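Local coordinates for protein betaine aldehyde dehydrogenase (Staphylococcus aureus subsp. aureus COL, PDB 4QTO) that oxidises betaine aldehyde to glycine betaine with NAD as the probable electron acceptor, as an aldehyde dehydrogenase that assembles from four chains, at residues S245-I259 and N268-G281. Sequence-based numbering, arbitrary orientation.
Sequences SGHKEVDLVSFTGGI and NAANNVTNIALELG. With NA (sodium ion), chain L.
Strands 252-256 and 275-279 pair in parallel across a beta-alpha-beta crossover through helix 259-269, part of the Rossmann-type, probably NAD-binding sheet of this aldehyde dehydrogenase. The pairing alternates: Val-253 N donates to Asn-275 O, Ala-277 N to Val-253 O (2.9 Å), Phe-255 N to Ala-277 O, Glu-279 N to Phe-255 O, and Gly-257 N closes the series on Glu-279 O. On its other edge strand 252-256 bonds to strand 162-177, so it runs inside the sheet.

Val-253 and Phe-255 share one face with Ile-276 and Leu-278, where branched and aromatic side chains suit a buried layer; Val-253 and Phe-255 touch Ile-265 of helix 259-269. With CG anti to the backbone N (chi1 169°), Phe-255 offers its ring edge to Leu-280, whose CD2 lies in the ring plane, 3.7 Å from Phe-255 CE2. On the opposite face small Ser-254 and Ala-277 sit side by side, and the hydroxyls of Ser-254 and Thr-256 both bond to Lys-190.

Between the strands, a Schellman motif with Val-273 at positive phi ends helix 259-269 and leads into strand 275-279. Its two bonds run from Thr-274 N to Ala-269 O and from Val-273 N to Ala-270 O. The carbonyl of Val-273 binds sodium at 2.3 Å, alongside two waters and the Lys-484 and Gly-487 carbonyls of a second subunit, so the turn also joins two chains. The methyl CG2 of Thr-274 rests on the backbone of Asp-251, 3.6 Å from Asp-251 C. Beside it the side-chain amide of Asn-275 grips Asp-251 O, where the backbone bond from Asn-275 N is weak: ND2 donates in the amide plane to Asp-251 O at 2.9 Å, with an N-H...O angle of 164°.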
ATOM      1  N   SER A 245       6.498 -32.618  -1.956  1.00 12.86           N
ATOM      2  CA  SER A 245       7.323 -31.618  -1.276  1.00 13.33           C
ATOM      3  C   SER A 245       8.739 -31.531  -1.825  1.00 15.15           C
ATOM      4  O   SER A 245       9.412 -30.518  -1.617  1.00 20.20           O
ATOM      5  CB  SER A 245       7.392 -31.884   0.215  1.00 14.48           C
ATOM      6  OG  SER A 245       7.859 -33.196   0.474  1.00 14.44           O
ATOM      7  N   GLY A 246       9.198 -32.557  -2.518  1.00 13.41           N
ATOM      8  CA  GLY A 246      10.587 -32.627  -2.951  1.00 14.46           C
ATOM      9  C   GLY A 246      10.889 -32.555  -4.428  1.00 14.87           C
ATOM     10  O   GLY A 246      12.044 -32.716  -4.815  1.00 17.95           O
ATOM     11  N   HIS A 247       9.870 -32.359  -5.264  1.00 13.81           N
ATOM     12  CA  HIS A 247      10.079 -32.340  -6.703  1.00 13.21           C
ATOM     13  C   HIS A 247      10.706 -31.024  -7.158  1.00 12.67           C
ATOM     14  O   HIS A 247      10.333 -29.923  -6.677  1.00 12.29           O
ATOM     15  CB  HIS A 247       8.764 -32.575  -7.437  1.00 14.04           C
ATOM     16  CG  HIS A 247       8.945 -33.045  -8.836  1.00 14.91           C
ATOM     17  ND1 HIS A 247       9.262 -32.188  -9.862  1.00 13.91           N
ATOM     18  CD2 HIS A 247       8.926 -34.285  -9.372  1.00 15.99           C
ATOM     19  CE1 HIS A 247       9.398 -32.875 -10.978  1.00 17.59           C
ATOM     20  NE2 HIS A 247       9.187 -34.154 -10.709  1.00 17.02           N
ATOM     21  N   LYS A 248      11.633 -31.106  -8.103  1.00 14.65           N
ATOM     22  CA  LYS A 248      12.338 -29.924  -8.569  1.00 14.70           C
ATOM     23  C   LYS A 248      11.489 -28.908  -9.321  1.00 14.11           C
ATOM     24  O   LYS A 248      11.857 -27.740  -9.408  1.00 14.70           O
ATOM     25  CB  LYS A 248      13.544 -30.313  -9.448  1.00 19.13           C
ATOM     26  CG  LYS A 248      13.179 -30.897 -10.785  1.00 23.19           C
ATOM     27  CD  LYS A 248      14.456 -31.158 -11.605  1.00 31.28           C
ATOM     28  CE  LYS A 248      14.109 -31.288 -13.078  1.00 43.06           C
ATOM     29  NZ  LYS A 248      15.286 -31.577 -13.952  1.00 52.70           N
ATOM     30  N   GLU A 249      10.351 -29.349  -9.849  1.00 12.15           N
ATOM     31  CA  GLU A 249       9.472 -28.440 -10.623  1.00 11.70           C
ATOM     32  C   GLU A 249       8.462 -27.684  -9.773  1.00 11.89           C
ATOM     33  O   GLU A 249       7.656 -26.915 -10.318  1.00 13.18           O
ATOM     34  CB  GLU A 249       8.736 -29.184 -11.737  1.00 13.18           C
ATOM     35  CG  GLU A 249       9.670 -29.732 -12.792  1.00 14.93           C
ATOM     36  CD  GLU A 249      10.493 -28.664 -13.493  1.00 17.12           C
ATOM     37  OE1 GLU A 249      10.087 -27.481 -13.572  1.00 15.24           O
ATOM     38  OE2 GLU A 249      11.563 -29.036 -14.021  1.00 23.33           O
ATOM     39  N   VAL A 250       8.503 -27.853  -8.463  1.00 10.79           N
ATOM     40  CA  VAL A 250       7.593 -27.149  -7.558  1.00 10.73           C
ATOM     41  C   VAL A 250       8.246 -25.851  -7.057  1.00 10.31           C
ATOM     42  O   VAL A 250       9.417 -25.866  -6.679  1.00 10.67           O
ATOM     43  CB  VAL A 250       7.219 -28.035  -6.365  1.00 11.04           C
ATOM     44  CG1 VAL A 250       6.349 -27.290  -5.359  1.00 10.44           C
ATOM     45  CG2 VAL A 250       6.489 -29.279  -6.846  1.00 12.23           C
ATOM     46  N   ASP A 251       7.486 -24.745  -7.065  1.00  9.81           N
ATOM     47  CA  ASP A 251       7.965 -23.436  -6.591  1.00  9.62           C
ATOM     48  C   ASP A 251       7.514 -23.082  -5.161  1.00  8.93           C
ATOM     49  O   ASP A 251       8.152 -22.278  -4.499  1.00  9.18           O
ATOM     50  CB  ASP A 251       7.532 -22.351  -7.566  1.00  9.52           C
ATOM     51  CG  ASP A 251       8.139 -22.548  -8.943  1.00 11.10           C
ATOM     52  OD1 ASP A 251       9.398 -22.523  -9.084  1.00 12.46           O
ATOM     53  OD2 ASP A 251       7.350 -22.811  -9.897  1.00 11.45           O
ATOM     54  N   LEU A 252       6.403 -23.681  -4.707  1.00  9.05           N
ATOM     55  CA  LEU A 252       5.890 -23.466  -3.352  1.00  8.77           C
ATOM     56  C   LEU A 252       5.195 -24.734  -2.895  1.00  9.18           C
ATOM     57  O   LEU A 252       4.381 -25.300  -3.635  1.00  8.51           O
ATOM     58  CB  LEU A 252       4.856 -22.327  -3.325  1.00  9.55           C
ATOM     59  CG  LEU A 252       4.048 -22.125  -2.028  1.00  9.94           C
ATOM     60  CD1 LEU A 252       4.914 -21.611  -0.906  1.00 10.51           C
ATOM     61  CD2 LEU A 252       2.869 -21.200  -2.271  1.00 10.99           C
ATOM     62  N   VAL A 253       5.517 -25.155  -1.677  1.00  8.89           N
ATOM     63  CA  VAL A 253       4.828 -26.265  -1.010  1.00 10.12           C
ATOM     64  C   VAL A 253       4.027 -25.617   0.125  1.00 10.46           C
ATOM     65  O   VAL A 253       4.597 -24.938   0.993  1.00  9.98           O
ATOM     66  CB  VAL A 253       5.814 -27.273  -0.402  1.00 11.71           C
ATOM     67  CG1 VAL A 253       5.028 -28.384   0.315  1.00 14.05           C
ATOM     68  CG2 VAL A 253       6.718 -27.814  -1.466  1.00 14.07           C
ATOM     69  N   SER A 254       2.708 -25.787   0.112  1.00 10.89           N
ATOM     70  CA  SER A 254       1.808 -25.235   1.126  1.00 10.33           C
ATOM     71  C   SER A 254       1.160 -26.413   1.878  1.00 11.95           C
ATOM     72  O   SER A 254       0.366 -27.130   1.282  1.00 13.81           O
ATOM     73  CB  SER A 254       0.743 -24.335   0.517  1.00 12.19           C
ATOM     74  OG  SER A 254      -0.098 -23.813   1.539  1.00 12.73           O
ATOM     75  N   PHE A 255       1.461 -26.555   3.157  1.00 10.80           N
ATOM     76  CA  PHE A 255       1.003 -27.707   3.959  1.00 11.51           C
ATOM     77  C   PHE A 255       0.324 -27.244   5.233  1.00 11.81           C
ATOM     78  O   PHE A 255       0.830 -26.358   5.917  1.00 11.66           O
ATOM     79  CB  PHE A 255       2.199 -28.573   4.310  1.00 11.82           C
ATOM     80  CG  PHE A 255       1.907 -29.634   5.327  1.00 12.00           C
ATOM     81  CD1 PHE A 255       1.399 -30.869   4.947  1.00 13.60           C
ATOM     82  CD2 PHE A 255       2.121 -29.393   6.674  1.00 12.65           C
ATOM     83  CE1 PHE A 255       1.124 -31.832   5.891  1.00 13.67           C
ATOM     84  CE2 PHE A 255       1.867 -30.369   7.616  1.00 13.08           C
ATOM     85  CZ  PHE A 255       1.363 -31.585   7.225  1.00 15.24           C
ATOM     86  N   THR A 256      -0.837 -27.833   5.511  1.00 10.87           N
ATOM     87  CA  THR A 256      -1.556 -27.604   6.740  1.00 11.08           C
ATOM     88  C   THR A 256      -1.760 -28.996   7.352  1.00 11.47           C
ATOM     89  O   THR A 256      -2.303 -29.879   6.685  1.00 13.25           O
ATOM     90  CB  THR A 256      -2.892 -26.897   6.491  1.00 12.66           C
ATOM     91  OG1 THR A 256      -2.622 -25.593   5.934  1.00 14.30           O
ATOM     92  CG2 THR A 256      -3.654 -26.729   7.796  1.00 13.82           C
ATOM     93  N   GLY A 257      -1.274 -29.178   8.568  1.00 12.40           N
ATOM     94  CA  GLY A 257      -1.341 -30.481   9.229  1.00 13.71           C
ATOM     95  C   GLY A 257      -0.501 -30.547  10.480  1.00 14.57           C
ATOM     96  O   GLY A 257      -0.258 -29.543  11.106  1.00 16.69           O
ATOM     97  N   GLY A 258      -0.077 -31.760  10.822  1.00 15.94           N
ATOM     98  CA  GLY A 258       0.672 -31.960  12.078  1.00 17.55           C
ATOM     99  C   GLY A 258       2.091 -31.463  12.021  1.00 16.88           C
ATOM    100  O   GLY A 258       2.718 -31.461  10.941  1.00 15.31           O
ATOM    101  N   ILE A 259       2.607 -31.098  13.175  1.00 17.48           N
ATOM    102  CA  ILE A 259       3.964 -30.554  13.297  1.00 16.18           C
ATOM    103  C   ILE A 259       5.051 -31.494  12.780  1.00 16.66           C
ATOM    104  O   ILE A 259       5.951 -31.056  12.059  1.00 14.17           O
ATOM    105  CB  ILE A 259       4.230 -30.015  14.707  1.00 19.12           C
ATOM    106  CG1 ILE A 259       5.551 -29.298  14.761  1.00 21.18           C
ATOM    107  CG2 ILE A 259       4.169 -31.127  15.756  1.00 21.40           C
ATOM    108  CD1 ILE A 259       5.795 -28.516  16.041  1.00 22.41           C
ATOM    109  N   ASN A 268      12.320 -31.710   3.206  0.50 12.72           N
ATOM    110  CA  ASN A 268      12.246 -32.159   1.830  0.50 13.88           C
ATOM    111  C   ASN A 268      12.302 -31.023   0.840  0.50 13.49           C
ATOM    112  O   ASN A 268      13.005 -31.079  -0.166  0.50 13.90           O
ATOM    113  CB  ASN A 268      10.897 -32.822   1.652  0.50 17.08           C
ATOM    114  CG  ASN A 268      10.896 -34.277   2.029  0.50 18.84           C
ATOM    115  OD1 ASN A 268      11.934 -34.891   2.282  0.50 23.73           O
ATOM    116  ND2 ASN A 268       9.708 -34.861   2.042  0.50 21.88           N
ATOM    117  N   ALA A 269      11.537 -29.981   1.135  1.00 11.42           N
ATOM    118  CA  ALA A 269      11.497 -28.775   0.311  1.00 10.69           C
ATOM    119  C   ALA A 269      12.889 -28.156   0.179  1.00 11.04           C
ATOM    120  O   ALA A 269      13.209 -27.550  -0.858  1.00 11.05           O
ATOM    121  CB  ALA A 269      10.512 -27.752   0.884  1.00 10.76           C
ATOM    122  N   ALA A 270      13.713 -28.268   1.205  1.00 10.56           N
ATOM    123  CA  ALA A 270      15.053 -27.691   1.208  1.00 11.36           C
ATOM    124  C   ALA A 270      15.910 -28.280   0.090  1.00 11.06           C
ATOM    125  O   ALA A 270      16.825 -27.625  -0.366  1.00 12.01           O
ATOM    126  CB  ALA A 270      15.732 -27.924   2.551  1.00 12.44           C
ATOM    127  N   ASN A 271      15.627 -29.509  -0.340  1.00 11.63           N
ATOM    128  CA  ASN A 271      16.438 -30.123  -1.387  1.00 13.15           C
ATOM    129  C   ASN A 271      16.455 -29.309  -2.690  1.00 12.75           C
ATOM    130  O   ASN A 271      17.420 -29.425  -3.467  1.00 13.64           O
ATOM    131  CB  ASN A 271      15.965 -31.536  -1.646  1.00 13.10           C
ATOM    132  CG  ASN A 271      16.239 -32.456  -0.473  1.00 15.67           C
ATOM    133  OD1 ASN A 271      17.266 -32.359   0.181  1.00 16.92           O
ATOM    134  ND2 ASN A 271      15.360 -33.399  -0.260  1.00 19.48           N
ATOM    135  N   ASN A 272      15.403 -28.531  -2.938  1.00 11.62           N
ATOM    136  CA  ASN A 272      15.338 -27.664  -4.095  1.00 11.92           C
ATOM    137  C   ASN A 272      15.176 -26.185  -3.701  1.00 11.98           C
ATOM    138  O   ASN A 272      14.838 -25.350  -4.550  1.00 11.55           O
ATOM    139  CB  ASN A 272      14.213 -28.108  -5.018  1.00 14.09           C
ATOM    140  CG  ASN A 272      14.450 -29.489  -5.581  1.00 16.47           C
ATOM    141  OD1 ASN A 272      13.798 -30.455  -5.191  1.00 23.50           O
ATOM    142  ND2 ASN A 272      15.413 -29.605  -6.432  1.00 17.37           N
ATOM    143  N   VAL A 273      15.465 -25.861  -2.446  1.00 10.73           N
ATOM    144  CA  VAL A 273      15.358 -24.492  -1.938  1.00 10.84           C
ATOM    145  C   VAL A 273      13.968 -23.951  -2.271  1.00 10.62           C
ATOM    146  O   VAL A 273      13.771 -22.775  -2.658  1.00 10.07           O
ATOM    147  CB  VAL A 273      16.432 -23.561  -2.526  1.00 10.61           C
ATOM    148  CG1 VAL A 273      16.623 -22.371  -1.608  1.00 12.28           C
ATOM    149  CG2 VAL A 273      17.763 -24.265  -2.695  1.00 12.20           C
ATOM    150  N   THR A 274      12.960 -24.770  -2.027  1.00  9.94           N
ATOM    151  CA  THR A 274      11.590 -24.420  -2.381  1.00  9.98           C
ATOM    152  C   THR A 274      10.863 -23.643  -1.293  1.00  9.69           C
ATOM    153  O   THR A 274      10.969 -23.959  -0.129  1.00 10.40           O
ATOM    154  CB  THR A 274      10.824 -25.707  -2.694  1.00 10.97           C
ATOM    155  OG1 THR A 274      11.501 -26.439  -3.722  1.00 11.04           O
ATOM    156  CG2 THR A 274       9.405 -25.423  -3.145  1.00 11.85           C
ATOM    157  N   ASN A 275      10.141 -22.594  -1.683  1.00  9.57           N
ATOM    158  CA  ASN A 275       9.363 -21.824  -0.732  1.00  8.93           C
ATOM    159  C   ASN A 275       8.420 -22.750   0.034  1.00  9.36           C
ATOM    160  O   ASN A 275       7.854 -23.681  -0.557  1.00  8.45           O
ATOM    161  CB  ASN A 275       8.466 -20.815  -1.471  1.00  8.92           C
ATOM    162  CG  ASN A 275       9.236 -19.712  -2.171  1.00  9.84           C
ATOM    163  OD1 ASN A 275       9.769 -18.788  -1.520  1.00  9.53           O
ATOM    164  ND2 ASN A 275       9.245 -19.749  -3.499  1.00 11.50           N
ATOM    165  N   ILE A 276       8.276 -22.529   1.336  0.50  9.70           N
ATOM    166  CA  ILE A 276       7.296 -23.301   2.099  0.50 11.42           C
ATOM    167  C   ILE A 276       6.371 -22.382   2.873  0.50 10.91           C
ATOM    168  O   ILE A 276       6.751 -21.297   3.342  0.50 10.35           O
ATOM    169  CB  ILE A 276       7.814 -24.386   3.052  0.50 12.40           C
ATOM    170  CG1 ILE A 276       8.453 -23.811   4.320  0.50 11.70           C
ATOM    171  CG2 ILE A 276       8.694 -25.381   2.318  0.50 12.36           C
ATOM    172  CD1 ILE A 276       9.798 -23.150   4.127  0.50 11.19           C
ATOM    173  N   ALA A 277       5.141 -22.851   2.968  1.00 10.15           N
ATOM    174  CA  ALA A 277       4.086 -22.180   3.748  1.00 10.05           C
ATOM    175  C   ALA A 277       3.531 -23.329   4.604  1.00 10.78           C
ATOM    176  O   ALA A 277       3.173 -24.382   4.067  1.00 12.34           O
ATOM    177  CB  ALA A 277       3.005 -21.562   2.893  1.00 13.44           C
ATOM    178  N   LEU A 278       3.567 -23.162   5.917  1.00  8.99           N
ATOM    179  CA  LEU A 278       3.123 -24.198   6.858  1.00  9.48           C
ATOM    180  C   LEU A 278       2.150 -23.661   7.901  1.00 10.70           C
ATOM    181  O   LEU A 278       2.338 -22.564   8.409  1.00 10.00           O
ATOM    182  CB  LEU A 278       4.325 -24.745   7.644  1.00  9.73           C
ATOM    183  CG  LEU A 278       5.481 -25.331   6.835  1.00 10.97           C
ATOM    184  CD1 LEU A 278       6.650 -25.617   7.754  1.00 11.40           C
ATOM    185  CD2 LEU A 278       5.081 -26.564   6.071  1.00 14.13           C
ATOM    186  N   GLU A 279       1.116 -24.446   8.210  0.50 11.57           N
ATOM    187  CA  GLU A 279       0.204 -24.124   9.320  0.50 13.30           C
ATOM    188  C   GLU A 279       0.094 -25.428  10.080  0.50 13.93           C
ATOM    189  O   GLU A 279      -0.445 -26.420   9.568  0.50 13.18           O
ATOM    190  CB  GLU A 279      -1.143 -23.603   8.912  0.50 15.30           C
ATOM    191  CG  GLU A 279      -1.764 -22.664   9.969  0.50 18.33           C
ATOM    192  CD  GLU A 279      -2.698 -23.316  10.972  0.50 18.30           C
ATOM    193  OE1 GLU A 279      -3.906 -23.003  10.921  0.50 19.78           O
ATOM    194  OE2 GLU A 279      -2.277 -24.168  11.771  0.50 22.37           O
ATOM    195  N   LEU A 280       0.620 -25.419  11.294  1.00 13.95           N
ATOM    196  CA  LEU A 280       0.771 -26.625  12.092  1.00 14.09           C
ATOM    197  C   LEU A 280       0.061 -26.740  13.430  1.00 16.77           C
ATOM    198  O   LEU A 280       0.414 -27.598  14.238  1.00 22.74           O
ATOM    199  CB  LEU A 280       2.254 -26.817  12.321  1.00 14.55           C
ATOM    200  CG  LEU A 280       3.170 -26.713  11.098  1.00 14.41           C
ATOM    201  CD1 LEU A 280       4.640 -26.891  11.474  1.00 15.56           C
ATOM    202  CD2 LEU A 280       2.794 -27.731  10.054  1.00 13.75           C
ATOM    203  N   GLY A 281      -0.939 -25.925  13.647  1.00 18.18           N
ATOM    204  CA  GLY A 281      -1.685 -26.048  14.894  1.00 18.00           C
ATOM    205  C   GLY A 281      -1.077 -25.239  16.000  1.00 15.39           C
ATOM    206  O   GLY A 281      -0.137 -24.493  15.791  1.00 16.02           O
TER
HETATM  207 NA    NA L 501      13.442 -20.948  -4.013  1.00 10.87          NA
HETATM  208  O   HOH W   1      10.544 -29.007  -4.058  1.00 14.23           O
HETATM  209  O   HOH W   2       7.310 -35.003   2.450  1.00 32.47           O
HETATM  210  O   HOH W   3      13.881 -33.917  -3.275  1.00 24.63           O
HETATM  211  O   HOH W   4      11.823 -24.613  -5.931  1.00 16.05           O
HETATM  212  O   HOH W   5      11.575 -21.892  -5.050  1.00 11.21           O
HETATM  213  O   HOH W   6      12.421 -18.859  -4.602  1.00 12.38           O